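Long-range contacts in TruD (Uncultured prochloron, PDB 4BS9), which is a zinc-binding heterocyclase of the cyanobactin (trunkamide) pathway that probably uses ATP to turn side chains of a precursor peptide into heterocycles: residues W210-Q215 and L312-Q317; G295-F300 and K308-S313; R330-L335 and P444-T449. All coordinates share one frame; numbering follows the deposited sequence.

Contact 1: W210-Q215 and L312-Q317. With ZN (zinc ion), chain B.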
loop_
_atom_site.group_PDB
_atom_site.type_symbol
_atom_site.label_atom_id
_atom_site.label_comp_id
_atom_site.label_asym_id
_atom_site.label_seq_id
_atom_site.Cartn_x
_atom_site.Cartn_y
_atom_site.Cartn_z
ATOM N N TRP A 210 1.569 -11.648 -28.012
ATOM C CA TRP A 210 2.694 -10.738 -27.808
ATOM C C TRP A 210 2.404 -9.320 -28.273
ATOM O O TRP A 210 2.868 -8.348 -27.664
ATOM C CB TRP A 210 3.918 -11.233 -28.553
ATOM C CG TRP A 210 4.973 -10.205 -28.641
ATOM C CD1 TRP A 210 5.926 -9.931 -27.709
ATOM C CD2 TRP A 210 5.180 -9.292 -29.718
ATOM N NE1 TRP A 210 6.720 -8.908 -28.143
ATOM C CE2 TRP A 210 6.281 -8.497 -29.377
ATOM C CE3 TRP A 210 4.536 -9.066 -30.939
ATOM C CZ2 TRP A 210 6.759 -7.500 -30.214
ATOM C CZ3 TRP A 210 5.007 -8.078 -31.765
ATOM C CH2 TRP A 210 6.104 -7.307 -31.402
ATOM N N HIS A 211 1.673 -9.213 -29.377
ATOM C CA HIS A 211 1.166 -7.926 -29.869
ATOM C C HIS A 211 0.195 -7.213 -28.898
ATOM O O HIS A 211 0.104 -5.968 -28.892
ATOM C CB HIS A 211 0.536 -8.098 -31.255
ATOM C CG HIS A 211 0.256 -6.810 -31.948
ATOM N ND1 HIS A 211 -0.515 -6.736 -33.084
ATOM C CD2 HIS A 211 0.595 -5.533 -31.633
ATOM C CE1 HIS A 211 -0.630 -5.469 -33.448
ATOM N NE2 HIS A 211 0.041 -4.722 -32.588
ATOM N N CYS A 212 -0.508 -7.968 -28.059
ATOM C CA CYS A 212 -1.309 -7.327 -27.005
ATOM C C CYS A 212 -0.385 -6.564 -26.072
ATOM O O CYS A 212 -0.635 -5.407 -25.694
ATOM C CB CYS A 212 -2.136 -8.360 -26.231
ATOM S SG CYS A 212 -3.447 -9.109 -27.229
ATOM N N LEU A 213 0.704 -7.242 -25.730
ATOM C CA LEU A 213 1.749 -6.695 -24.882
ATOM C C LEU A 213 2.434 -5.512 -25.579
ATOM O O LEU A 213 2.534 -4.422 -25.030
ATOM C CB LEU A 213 2.757 -7.799 -24.551
ATOM C CG LEU A 213 4.071 -7.334 -23.934
ATOM C CD1 LEU A 213 3.878 -7.007 -22.460
ATOM C CD2 LEU A 213 5.141 -8.389 -24.107
ATOM N N ALA A 214 2.863 -5.730 -26.811
ATOM C CA ALA A 214 3.663 -4.751 -27.518
ATOM C C ALA A 214 2.985 -3.401 -27.774
ATOM O O ALA A 214 3.658 -2.392 -27.649
ATOM C CB ALA A 214 4.167 -5.339 -28.826
ATOM N N GLN A 215 1.693 -3.336 -28.134
ATOM C CA GLN A 215 1.098 -1.997 -28.355
ATOM C C GLN A 215 1.069 -1.196 -27.067
ATOM O O GLN A 215 0.990 0.025 -27.139
ATOM C CB GLN A 215 -0.311 -1.995 -28.989
ATOM C CG GLN A 215 -1.512 -1.928 -28.024
ATOM C CD GLN A 215 -2.044 -0.528 -27.659
ATOM O OE1 GLN A 215 -2.042 0.393 -28.481
ATOM N NE2 GLN A 215 -2.563 -0.387 -26.418
ATOM N N LEU A 312 -0.850 -9.135 -18.110
ATOM C CA LEU A 312 -1.146 -8.906 -19.524
ATOM C C LEU A 312 -2.655 -9.013 -19.830
ATOM O O LEU A 312 -3.252 -10.032 -19.579
ATOM C CB LEU A 312 -0.371 -9.914 -20.390
ATOM C CG LEU A 312 -0.749 -9.929 -21.880
ATOM C CD1 LEU A 312 -0.519 -8.572 -22.529
ATOM C CD2 LEU A 312 0.004 -11.022 -22.626
ATOM N N SER A 313 -3.253 -7.968 -20.389
ATOM C CA SER A 313 -4.655 -7.992 -20.816
ATOM C C SER A 313 -4.724 -8.416 -22.257
ATOM O O SER A 313 -3.911 -7.967 -23.073
ATOM C CB SER A 313 -5.286 -6.590 -20.724
ATOM O OG SER A 313 -5.449 -6.181 -19.377
ATOM N N ARG A 314 -5.714 -9.246 -22.584
ATOM C CA ARG A 314 -5.935 -9.666 -23.969
ATOM C C ARG A 314 -6.843 -8.636 -24.612
ATOM O O ARG A 314 -7.972 -8.439 -24.179
ATOM C CB ARG A 314 -6.588 -11.040 -24.027
ATOM C CG ARG A 314 -6.717 -11.587 -25.432
ATOM C CD ARG A 314 -8.017 -12.329 -25.658
ATOM N NE ARG A 314 -8.097 -12.867 -27.022
ATOM C CZ ARG A 314 -8.056 -14.156 -27.349
ATOM N NH1 ARG A 314 -7.951 -15.087 -26.403
ATOM N NH2 ARG A 314 -8.134 -14.513 -28.632
ATOM N N ARG A 315 -6.341 -7.969 -25.638
ATOM C CA ARG A 315 -7.020 -6.813 -26.205
ATOM C C ARG A 315 -8.056 -7.250 -27.223
ATOM O O ARG A 315 -7.709 -7.762 -28.272
ATOM C CB ARG A 315 -6.000 -5.880 -26.855
ATOM C CG ARG A 315 -5.125 -5.157 -25.853
ATOM C CD ARG A 315 -4.185 -4.156 -26.506
ATOM N NE ARG A 315 -4.850 -2.925 -26.953
ATOM C CZ ARG A 315 -4.941 -2.513 -28.224
ATOM N NH1 ARG A 315 -4.408 -3.226 -29.212
ATOM N NH2 ARG A 315 -5.561 -1.374 -28.525
ATOM N N PRO A 316 -9.348 -7.035 -26.927
ATOM C CA PRO A 316 -10.371 -7.489 -27.867
ATOM C C PRO A 316 -10.125 -7.068 -29.302
ATOM O O PRO A 316 -10.444 -7.825 -30.218
ATOM C CB PRO A 316 -11.645 -6.852 -27.332
ATOM C CG PRO A 316 -11.418 -6.762 -25.862
ATOM C CD PRO A 316 -9.944 -6.517 -25.677
ATOM N N GLN A 317 -9.547 -5.897 -29.510
ATOM C CA GLN A 317 -9.388 -5.356 -30.864
ATOM C C GLN A 317 -7.982 -5.569 -31.427
ATOM O O GLN A 317 -7.551 -4.886 -32.362
ATOM C CB GLN A 317 -9.730 -3.864 -30.867
ATOM C CG GLN A 317 -8.705 -2.998 -30.163
ATOM C CD GLN A 317 -8.943 -2.881 -28.678
ATOM O OE1 GLN A 317 -9.069 -3.884 -27.965
ATOM N NE2 GLN A 317 -9.003 -1.638 -28.196
HETATM ZN ZN ZN B . -3.278 -9.953 -29.455
#

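Contact 2: G295-F300 and K308-S313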
loop_
_atom_site.group_PDB
_atom_site.type_symbol
_atom_site.label_atom_id
_atom_site.label_comp_id
_atom_site.label_asym_id
_atom_site.label_seq_id
_atom_site.Cartn_x
_atom_site.Cartn_y
_atom_site.Cartn_z
ATOM N N GLY A 295 -0.227 -15.369 -18.796
ATOM C CA GLY A 295 -0.722 -13.994 -18.904
ATOM C C GLY A 295 -0.157 -13.000 -17.905
ATOM O O GLY A 295 -0.848 -12.079 -17.499
ATOM N N LYS A 296 1.099 -13.179 -17.522
ATOM C CA LYS A 296 1.706 -12.381 -16.467
ATOM C C LYS A 296 3.172 -12.143 -16.717
ATOM O O LYS A 296 3.868 -13.039 -17.188
ATOM C CB LYS A 296 1.634 -13.129 -15.152
ATOM C CG LYS A 296 0.526 -12.672 -14.260
ATOM C CD LYS A 296 0.609 -13.361 -12.915
ATOM C CE LYS A 296 0.243 -14.821 -13.005
ATOM N NZ LYS A 296 -1.125 -15.032 -13.538
ATOM N N ILE A 297 3.638 -10.951 -16.347
ATOM C CA ILE A 297 5.058 -10.667 -16.320
ATOM C C ILE A 297 5.469 -10.374 -14.899
ATOM O O ILE A 297 4.755 -9.696 -14.158
ATOM C CB ILE A 297 5.442 -9.471 -17.205
ATOM C CG1 ILE A 297 5.072 -9.762 -18.657
ATOM C CG2 ILE A 297 6.938 -9.202 -17.085
ATOM C CD1 ILE A 297 5.008 -8.550 -19.557
ATOM N N PHE A 298 6.636 -10.892 -14.532
ATOM C CA PHE A 298 7.267 -10.566 -13.267
ATOM C C PHE A 298 8.606 -9.940 -13.562
ATOM O O PHE A 298 9.335 -10.433 -14.408
ATOM C CB PHE A 298 7.482 -11.809 -12.417
ATOM C CG PHE A 298 6.300 -12.181 -11.593
ATOM C CD1 PHE A 298 6.039 -11.513 -10.406
ATOM C CD2 PHE A 298 5.449 -13.208 -11.990
ATOM C CE1 PHE A 298 4.940 -11.847 -9.632
ATOM C CE2 PHE A 298 4.343 -13.539 -11.226
ATOM C CZ PHE A 298 4.089 -12.856 -10.047
ATOM N N THR A 299 8.906 -8.857 -12.856
ATOM C CA THR A 299 10.191 -8.212 -12.930
ATOM C C THR A 299 10.862 -8.291 -11.557
ATOM O O THR A 299 10.243 -7.989 -10.517
ATOM C CB THR A 299 10.069 -6.737 -13.342
ATOM O OG1 THR A 299 9.284 -6.035 -12.374
ATOM C CG2 THR A 299 9.434 -6.609 -14.724
ATOM N N PHE A 300 12.135 -8.683 -11.572
ATOM C CA PHE A 300 12.927 -8.819 -10.364
ATOM C C PHE A 300 14.156 -7.923 -10.522
ATOM O O PHE A 300 15.077 -8.258 -11.264
ATOM C CB PHE A 300 13.317 -10.291 -10.186
ATOM C CG PHE A 300 13.968 -10.617 -8.868
ATOM C CD1 PHE A 300 14.159 -9.658 -7.882
ATOM C CD2 PHE A 300 14.363 -11.923 -8.612
ATOM C CE1 PHE A 300 14.745 -9.987 -6.681
ATOM C CE2 PHE A 300 14.936 -12.263 -7.403
ATOM C CZ PHE A 300 15.126 -11.288 -6.433
ATOM N N LYS A 308 7.932 -7.260 -8.880
ATOM C CA LYS A 308 6.681 -6.672 -9.288
ATOM C C LYS A 308 5.968 -7.524 -10.324
ATOM O O LYS A 308 6.613 -8.170 -11.151
ATOM C CB LYS A 308 6.905 -5.260 -9.802
ATOM C CG LYS A 308 5.797 -4.348 -9.350
ATOM C CD LYS A 308 5.660 -3.108 -10.209
ATOM C CE LYS A 308 4.188 -2.729 -10.337
ATOM N NZ LYS A 308 4.061 -1.311 -10.739
ATOM N N ALA A 309 4.633 -7.517 -10.252
ATOM C CA ALA A 309 3.788 -8.271 -11.160
ATOM C C ALA A 309 3.101 -7.326 -12.089
ATOM O O ALA A 309 2.700 -6.230 -11.680
ATOM C CB ALA A 309 2.774 -9.058 -10.394
ATOM N N HIS A 310 2.988 -7.742 -13.349
ATOM C CA HIS A 310 2.384 -6.930 -14.392
ATOM C C HIS A 310 1.479 -7.832 -15.193
ATOM O O HIS A 310 1.962 -8.777 -15.865
ATOM C CB HIS A 310 3.446 -6.381 -15.328
ATOM C CG HIS A 310 4.649 -5.832 -14.643
ATOM N ND1 HIS A 310 4.844 -4.480 -14.460
ATOM C CD2 HIS A 310 5.730 -6.445 -14.117
ATOM C CE1 HIS A 310 5.993 -4.283 -13.842
ATOM N NE2 HIS A 310 6.551 -5.460 -13.622
ATOM N N PRO A 311 0.167 -7.575 -15.139
ATOM C CA PRO A 311 -0.762 -8.519 -15.749
ATOM C C PRO A 311 -1.031 -8.190 -17.202
ATOM O O PRO A 311 -1.422 -7.078 -17.484
ATOM C CB PRO A 311 -2.027 -8.312 -14.923
ATOM C CG PRO A 311 -1.983 -6.880 -14.514
ATOM C CD PRO A 311 -0.530 -6.526 -14.381
ATOM N N LEU A 312 -0.850 -9.135 -18.110
ATOM C CA LEU A 312 -1.146 -8.906 -19.524
ATOM C C LEU A 312 -2.655 -9.013 -19.830
ATOM O O LEU A 312 -3.252 -10.032 -19.579
ATOM C CB LEU A 312 -0.371 -9.914 -20.390
ATOM C CG LEU A 312 -0.749 -9.929 -21.880
ATOM C CD1 LEU A 312 -0.519 -8.572 -22.529
ATOM C CD2 LEU A 312 0.004 -11.022 -22.626
ATOM N N SER A 313 -3.253 -7.968 -20.389
ATOM C CA SER A 313 -4.655 -7.992 -20.816
ATOM C C SER A 313 -4.724 -8.416 -22.257
ATOM O O SER A 313 -3.911 -7.967 -23.073
ATOM C CB SER A 313 -5.286 -6.590 -20.724
ATOM O OG SER A 313 -5.449 -6.181 -19.377
#

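Contact 3: R330-L335 and P444-T449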
loop_
_atom_site.group_PDB
_atom_site.type_symbol
_atom_site.label_atom_id
_atom_site.label_comp_id
_atom_site.label_asym_id
_atom_site.label_seq_id
_atom_site.Cartn_x
_atom_site.Cartn_y
_atom_site.Cartn_z
ATOM N N ARG A 330 -18.107 0.081 -34.856
ATOM C CA ARG A 330 -18.899 0.782 -33.849
ATOM C C ARG A 330 -19.106 2.235 -34.236
ATOM O O ARG A 330 -20.171 2.817 -34.022
ATOM C CB ARG A 330 -18.236 0.671 -32.457
ATOM C CG ARG A 330 -18.623 1.778 -31.477
ATOM C CD ARG A 330 -18.606 1.392 -29.995
ATOM N NE ARG A 330 -17.282 1.255 -29.374
ATOM C CZ ARG A 330 -16.400 2.239 -29.192
ATOM N NH1 ARG A 330 -16.638 3.476 -29.610
ATOM N NH2 ARG A 330 -15.254 1.979 -28.601
ATOM N N GLY A 331 -18.070 2.824 -34.814
ATOM C CA GLY A 331 -18.094 4.239 -35.158
ATOM C C GLY A 331 -19.198 4.626 -36.115
ATOM O O GLY A 331 -19.714 5.753 -36.051
ATOM N N PHE A 332 -19.540 3.693 -37.007
ATOM C CA PHE A 332 -20.582 3.904 -37.998
ATOM C C PHE A 332 -21.930 3.343 -37.561
ATOM O O PHE A 332 -22.924 3.577 -38.228
ATOM C CB PHE A 332 -20.162 3.309 -39.336
ATOM C CG PHE A 332 -19.063 4.070 -40.009
ATOM C CD1 PHE A 332 -19.348 5.197 -40.767
ATOM C CD2 PHE A 332 -17.743 3.677 -39.873
ATOM C CE1 PHE A 332 -18.330 5.910 -41.384
ATOM C CE2 PHE A 332 -16.722 4.380 -40.487
ATOM C CZ PHE A 332 -17.012 5.498 -41.244
ATOM N N GLU A 333 -21.983 2.625 -36.443
ATOM C CA GLU A 333 -23.278 2.212 -35.884
ATOM C C GLU A 333 -23.837 3.325 -35.024
ATOM O O GLU A 333 -23.078 4.114 -34.462
ATOM C CB GLU A 333 -23.148 0.934 -35.067
ATOM C CG GLU A 333 -22.249 -0.075 -35.744
ATOM C CD GLU A 333 -22.464 -1.483 -35.261
ATOM O OE1 GLU A 333 -22.077 -1.759 -34.102
ATOM O OE2 GLU A 333 -22.980 -2.305 -36.057
ATOM N N PRO A 334 -25.167 3.398 -34.901
ATOM C CA PRO A 334 -25.721 4.552 -34.198
ATOM C C PRO A 334 -25.483 4.464 -32.695
ATOM O O PRO A 334 -25.320 3.379 -32.132
ATOM C CB PRO A 334 -27.216 4.497 -34.536
ATOM C CG PRO A 334 -27.448 3.189 -35.236
ATOM C CD PRO A 334 -26.197 2.375 -35.142
ATOM N N LEU A 335 -25.433 5.612 -32.051
ATOM C CA LEU A 335 -25.106 5.642 -30.646
ATOM C C LEU A 335 -26.340 5.194 -29.870
ATOM O O LEU A 335 -27.473 5.495 -30.256
ATOM C CB LEU A 335 -24.666 7.044 -30.248
ATOM C CG LEU A 335 -23.771 7.102 -29.027
ATOM C CD1 LEU A 335 -22.392 6.566 -29.376
ATOM C CD2 LEU A 335 -23.700 8.536 -28.508
ATOM N N PRO A 444 -12.633 4.751 -36.553
ATOM C CA PRO A 444 -13.521 4.849 -37.711
ATOM C C PRO A 444 -13.242 6.067 -38.585
ATOM O O PRO A 444 -13.106 7.180 -38.067
ATOM C CB PRO A 444 -14.907 4.967 -37.067
ATOM C CG PRO A 444 -14.636 5.569 -35.730
ATOM C CD PRO A 444 -13.377 4.904 -35.290
ATOM N N ARG A 445 -13.179 5.865 -39.899
ATOM C CA ARG A 445 -12.959 6.991 -40.803
ATOM C C ARG A 445 -13.292 6.705 -42.258
ATOM O O ARG A 445 -13.372 5.555 -42.655
ATOM C CB ARG A 445 -11.512 7.443 -40.717
ATOM C CG ARG A 445 -10.514 6.331 -40.947
ATOM C CD ARG A 445 -9.196 6.768 -40.368
ATOM N NE ARG A 445 -8.074 5.941 -40.770
ATOM C CZ ARG A 445 -7.578 4.930 -40.069
ATOM N NH1 ARG A 445 -8.126 4.556 -38.913
ATOM N NH2 ARG A 445 -6.517 4.274 -40.542
ATOM N N LYS A 446 -13.476 7.775 -43.031
ATOM C CA LYS A 446 -13.666 7.697 -44.466
ATOM C C LYS A 446 -12.771 8.732 -45.171
ATOM O O LYS A 446 -12.790 9.904 -44.829
ATOM C CB LYS A 446 -15.130 7.946 -44.803
ATOM C CG LYS A 446 -15.479 7.566 -46.230
ATOM C CD LYS A 446 -16.735 8.242 -46.765
ATOM C CE LYS A 446 -18.008 7.546 -46.307
ATOM N NZ LYS A 446 -18.234 7.711 -44.843
ATOM N N ARG A 447 -11.985 8.284 -46.147
ATOM C CA ARG A 447 -11.118 9.157 -46.951
ATOM C C ARG A 447 -11.954 9.811 -48.022
ATOM O O ARG A 447 -12.403 9.140 -48.948
ATOM C CB ARG A 447 -10.018 8.342 -47.651
ATOM C CG ARG A 447 -8.750 9.118 -47.979
ATOM C CD ARG A 447 -7.939 9.264 -46.710
ATOM N NE ARG A 447 -6.533 9.559 -46.931
ATOM C CZ ARG A 447 -6.035 10.771 -47.163
ATOM N NH1 ARG A 447 -6.827 11.833 -47.233
ATOM N NH2 ARG A 447 -4.731 10.924 -47.340
ATOM N N ALA A 448 -12.154 11.114 -47.912
ATOM C CA ALA A 448 -13.007 11.820 -48.852
ATOM C C ALA A 448 -12.717 13.297 -48.862
ATOM O O ALA A 448 -12.123 13.838 -47.926
ATOM C CB ALA A 448 -14.463 11.606 -48.491
ATOM N N THR A 449 -13.172 13.950 -49.921
ATOM C CA THR A 449 -13.120 15.389 -49.986
ATOM C C THR A 449 -14.345 15.954 -49.313
ATOM O O THR A 449 -15.416 15.337 -49.287
ATOM C CB THR A 449 -13.105 15.903 -51.424
ATOM O OG1 THR A 449 -14.386 15.680 -52.033
ATOM C CG2 THR A 449 -12.023 15.221 -52.216
#

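Contact 1: W210-Q215 and L312-Q317
Cys212 meets the loop 312-317 through its sulfur, which is both a zinc ligand and a hydrogen-bond acceptor. SG lies 2.4 Å from the zinc ion and also takes the backbone N-H of Arg315, at 3.5 Å from N to SG. That bond is long but nearly straight (174° at the hydrogen). With SG anti to its own carbonyl carbon (chi1 -68°), this rotation lets the sulfur reach both partners. An N-H donated to a metal-bound sulfur would be expected to spread some of the thiolate charge. The site is a four-cysteine zinc centre built from two CxxC motifs: Cys209 and Cys212 come from the helix side, while Cys318 and Cys321 lie further along the same loop, so the metal ties two parts of the chain far apart in sequence.

A polar stack forms further along the helix. The amide of Gln215 lies against one face of the Arg315 guanidinium, the two planes only 19° apart, and Gln215 CG comes within 3.4 Å of Arg315 NH1. Gln317 CD sits over the opposite face, so the group is sandwiched. The polar ends are directed elsewhere: Arg315 NE forms a salt bridge with Asp731, and Gln215 NE2 bonds to Tyr435 OH.

Apolar contact is supplied by Leu312, whose CD1 packs on the helix flank, 4.0 Å from Cys212 CB and 3.9 Å from Leu213 CB. Pro200 and Phe202 of strand 195-202 touch the same leucine.

Contact 2: G295-F300 and K308-S313
His310 and Thr299 face each other diagonally across the two strands, their side chains crossing at about a right angle. Thr299 OG1 lies in the plane of the imidazole, at its edge, 3.1 Å from His310 NE2; the two are hydrogen-bonded, and either could be the donor. The threonine places OG1 between its backbone N and carbonyl carbon (chi1 61°), which brings the hydroxyl to the histidine, while CG2, off the ring plane, packs against the same nitrogen, 3.3 Å from His310 NE2. Ile297 O also lies at the imidazole edge, in plane. Lys308 shares this face: its CB runs beside Thr299 OG1, the two side chains pointing the same way, before the lysine chain leads off.

On the other face, the Phe298 ring meets Ala309 obliquely, with CE1 3.6 Å from Ala309 CB. Lys296 and Pro311 follow on that face.

The backbones that carry these side chains form an antiparallel beta hairpin. Ile297 with His310 and Thr299 with Lys308 are hydrogen-bonded pairs, each joined by two backbone bonds, such as Ile297 N to His310 O at 2.8 Å. Phe298 with Ala309, between them, and Lys296 with Pro311, beyond Ile297 and His310, are non-hydrogen-bonded pairs. Past Pro311, Leu312 N still reaches Gly295 O at 3.0 Å, but from above the carbonyl plane, 46° out of it.

Strand 296-301 bonds on its other side to strand 195-202, leaving strand 306-311 outermost in the mixed sheet of this chain. Ile297 packs on Leu213 of helix 210-217, Ile369 of a loop touches Thr299 and His310, and Phe298 touches Leu305 of the second subunit.

Contact 3: R330-L335 and P444-T449
Phe332 contributes more buried surface than any other residue here, its ring reaching from helix 326-332 across the chain at Pro444, Arg445 and Lys446. With CG anti to the carbonyl carbon (chi1 -71°), the ring extends along the second segment, so that successive ring atoms meet successive residues. CE2 lies 3.9 Å from Pro444 CB, the two side chains crossing at a slant, and CZ is 3.9 Å from Arg445 O. At the other side of the ring, CE1 comes within 3.9 Å of Lys446 NZ. That ammonium group approaches obliquely and has a firmer partner in Tyr513 OH, to which it is hydrogen-bonded; bends at chi3 and chi4 fold the lysine chain back toward the phenyl ring.

The contact thus sets a helix that follows the zinc-binding cysteines against the entry to strand 446-449, which belongs to the YcaO cyclodehydratase family region and pairs antiparallel with strand 497-505. Pro502 of that longer strand touches both Phe332 and Pro444, so the two apolar residues share a neighbour.

Pro444, second in buried surface, presents its ring to the helix. Its CG is 3.7 Å from Gly331 CA, and CB is 3.8 Å from the same atom. Because Gly331 has no side chain, the proline can rest directly on the helix backbone at this point.

How the contacts relate
Contacts 1 and 2 are immediate neighbours, their centres about 13 Å apart. They share Leu312 and Ser313, where the outermost strand of the hairpin runs into the loop that reaches the zinc site, and they also meet directly as Leu213 CD1 packs 3.5 Å from Ile297 CD1. The Leu312 side chain, belonging to both, is about 8 Å from the zinc ion. Contact 3 comes later in the chain, beyond the second pair of zinc cysteines, and lies away from the metal. Its centre is about 24 Å from that of contact 1 and 36 Å from that of contact 2, with nearest atoms about 7 Å and 15 Å apart.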